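Local coordinates for RahU protein (Pseudomonas aeruginosa PAO1, PDB 6ZC2) that is a bacterial aegerolysin that interacts with membrane ceramide phosphorylethanolamine and probably binds glycolipids, at residues A25-G30 and I60-R65. Numbering follows the deposited sequence.
With EDO (1,2-ethanediol), chain C.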
loop_
_atom_site.group_PDB
_atom_site.type_symbol
_atom_site.label_atom_id
_atom_site.label_comp_id
_atom_site.label_asym_id
_atom_site.label_seq_id
_atom_site.Cartn_x
_atom_site.Cartn_y
_atom_site.Cartn_z
ATOM N N ALA A 25 8.347 -1.273 -5.275
ATOM C CA ALA A 25 8.095 -1.000 -3.866
ATOM C C ALA A 25 9.346 -0.411 -3.224
ATOM O O ALA A 25 10.467 -0.815 -3.537
ATOM C CB ALA A 25 7.679 -2.280 -3.145
ATOM N N THR A 26 9.155 0.572 -2.345
ATOM C CA THR A 26 10.271 1.230 -1.678
ATOM C C THR A 26 9.849 1.617 -0.269
ATOM O O THR A 26 8.669 1.865 0.001
ATOM C CB THR A 26 10.764 2.500 -2.398
ATOM O OG1 THR A 26 9.733 3.494 -2.386
ATOM C CG2 THR A 26 11.205 2.222 -3.839
ATOM N N LEU A 27 10.832 1.656 0.630
ATOM C CA LEU A 27 10.622 2.079 2.007
ATOM C C LEU A 27 11.664 3.118 2.370
ATOM O O LEU A 27 12.863 2.892 2.182
ATOM C CB LEU A 27 10.766 0.912 2.980
ATOM C CG LEU A 27 9.683 -0.155 2.888
ATOM C CD1 LEU A 27 10.104 -1.366 3.684
ATOM C CD2 LEU A 27 8.332 0.384 3.370
ATOM N N GLN A 28 11.207 4.252 2.896
ATOM C CA GLN A 28 12.111 5.181 3.557
ATOM C C GLN A 28 12.335 4.789 5.011
ATOM O O GLN A 28 13.430 5.000 5.542
ATOM C CB GLN A 28 11.542 6.598 3.483
ATOM C CG GLN A 28 11.506 7.203 2.082
ATOM C CD GLN A 28 10.404 6.628 1.201
ATOM O OE1 GLN A 28 9.225 6.647 1.564
ATOM N NE2 GLN A 28 10.782 6.132 0.028
ATOM N N TRP A 29 11.316 4.216 5.656
ATOM C CA TRP A 29 11.377 3.768 7.040
ATOM C C TRP A 29 10.516 2.522 7.184
ATOM O O TRP A 29 9.451 2.435 6.569
ATOM C CB TRP A 29 10.825 4.846 7.981
ATOM C CG TRP A 29 11.656 6.083 8.001
ATOM C CD1 TRP A 29 11.459 7.229 7.279
ATOM C CD2 TRP A 29 12.840 6.294 8.770
ATOM N NE1 TRP A 29 12.445 8.142 7.564
ATOM C CE2 TRP A 29 13.307 7.592 8.477
ATOM C CE3 TRP A 29 13.549 5.513 9.687
ATOM C CZ2 TRP A 29 14.451 8.125 9.067
ATOM C CZ3 TRP A 29 14.684 6.043 10.272
ATOM C CH2 TRP A 29 15.124 7.335 9.959
ATOM N N GLY A 30 10.969 1.574 8.001
ATOM C CA GLY A 30 10.172 0.405 8.330
ATOM C C GLY A 30 10.540 -0.824 7.521
ATOM O O GLY A 30 11.598 -0.908 6.893
ATOM N N ILE A 60 -0.724 -5.762 1.265
ATOM C CA ILE A 60 0.649 -5.277 1.401
ATOM C C ILE A 60 0.728 -4.542 2.732
ATOM O O ILE A 60 0.049 -3.525 2.924
ATOM C CB ILE A 60 1.030 -4.355 0.235
ATOM C CG1 ILE A 60 0.947 -5.128 -1.084
ATOM C CG2 ILE A 60 2.421 -3.779 0.438
ATOM C CD1 ILE A 60 1.014 -4.258 -2.305
ATOM N N ALA A 61 1.545 -5.052 3.654
ATOM C CA ALA A 61 1.588 -4.535 5.015
ATOM C C ALA A 61 3.000 -4.086 5.367
ATOM O O ALA A 61 3.989 -4.717 4.966
ATOM C CB ALA A 61 1.103 -5.583 6.027
ATOM N N SER A 62 3.088 -2.994 6.128
ATOM C CA SER A 62 4.370 -2.443 6.539
ATOM C C SER A 62 4.252 -1.887 7.953
ATOM O O SER A 62 3.210 -1.340 8.326
ATOM C CB SER A 62 4.815 -1.333 5.573
ATOM O OG SER A 62 6.068 -0.773 5.934
ATOM N N CYS A 63 5.317 -2.041 8.740
ATOM C CA CYS A 63 5.343 -1.517 10.099
ATOM C C CYS A 63 6.725 -0.951 10.392
ATOM O O CYS A 63 7.689 -1.191 9.658
ATOM C CB CYS A 63 4.944 -2.575 11.140
ATOM S SG CYS A 63 6.076 -3.989 11.265
ATOM N N GLY A 64 6.818 -0.183 11.475
ATOM C CA GLY A 64 8.114 0.263 11.932
ATOM C C GLY A 64 8.972 -0.895 12.403
ATOM O O GLY A 64 8.478 -1.959 12.786
ATOM N N ARG A 65 10.287 -0.695 12.366
ATOM C CA ARG A 65 11.177 -1.735 12.864
ATOM C C ARG A 65 11.007 -1.884 14.374
ATOM O O ARG A 65 10.672 -0.930 15.083
ATOM C CB ARG A 65 12.628 -1.456 12.462
ATOM C CG ARG A 65 12.832 -1.535 10.941
ATOM C CD ARG A 65 14.199 -2.090 10.525
ATOM N NE ARG A 65 14.259 -2.419 9.098
ATOM C CZ ARG A 65 13.998 -3.623 8.589
ATOM N NH1 ARG A 65 14.077 -3.825 7.280
ATOM N NH2 ARG A 65 13.655 -4.627 9.386
HETATM C C1 EDO C . 3.312 -8.964 1.073
HETATM O O1 EDO C . 3.198 -10.077 1.971
HETATM C C2 EDO C . 3.876 -7.778 1.838
HETATM O O2 EDO C . 2.959 -7.370 2.854
#
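Arg65 lays its side chain over the backbone of Gly30, and following it outward explains much of this contact. From CB, which points neither at nor away from the other segment, the chain turns toward Gly30 because CG stands anti to the carbonyl carbon (chi1 -66°); CG comes to 4.2 Å from Gly30 C. A bend at chi2, the rotation about CB-CG, swings CD round and brings the guanidinium back over Gly30, whose C lies over one face. NE is 3.8 Å from Gly30 O, and NH1 lies equally far from that oxygen, so the flat group sits only loosely over the peptide. Its charge is answered by a salt bridge from NH1 to Glu41. Arginine suits this exposed edge, having a long aliphatic stem to pack and a planar cation at its end.

Beneath it the two backbones come close: Gly30 CA is 3.2 Å from Cys63 O. Gly30 adopts a positive phi of 99°, and without a side chain it leaves room for that carbonyl. Deeper in, Leu27 CD2 touches Ser62 OG at 3.6 Å. The buried hydroxyl is hydrogen-bonded to Thr72 OG1 and Lys31 O, which lets a polar atom sit beside a leucine methyl. One residue earlier, Ala61 N donates a nearly straight bond (2.8 Å, 169°) to O2 of an ethanediol, probably from the crystallisation liquor, that also bonds Tyr33 O.

Residues 25-30 turn the corner between the two sheets of the aegerolysin beta sandwich, with Gln28 and Trp29 forming a classic beta bulge opposite Gln73. Since the polar groups of Arg65 and Ser62 find their strong partners outside these segments, the contact itself is a small one, of van der Waals touches around a glycine that lets the two backbones approach.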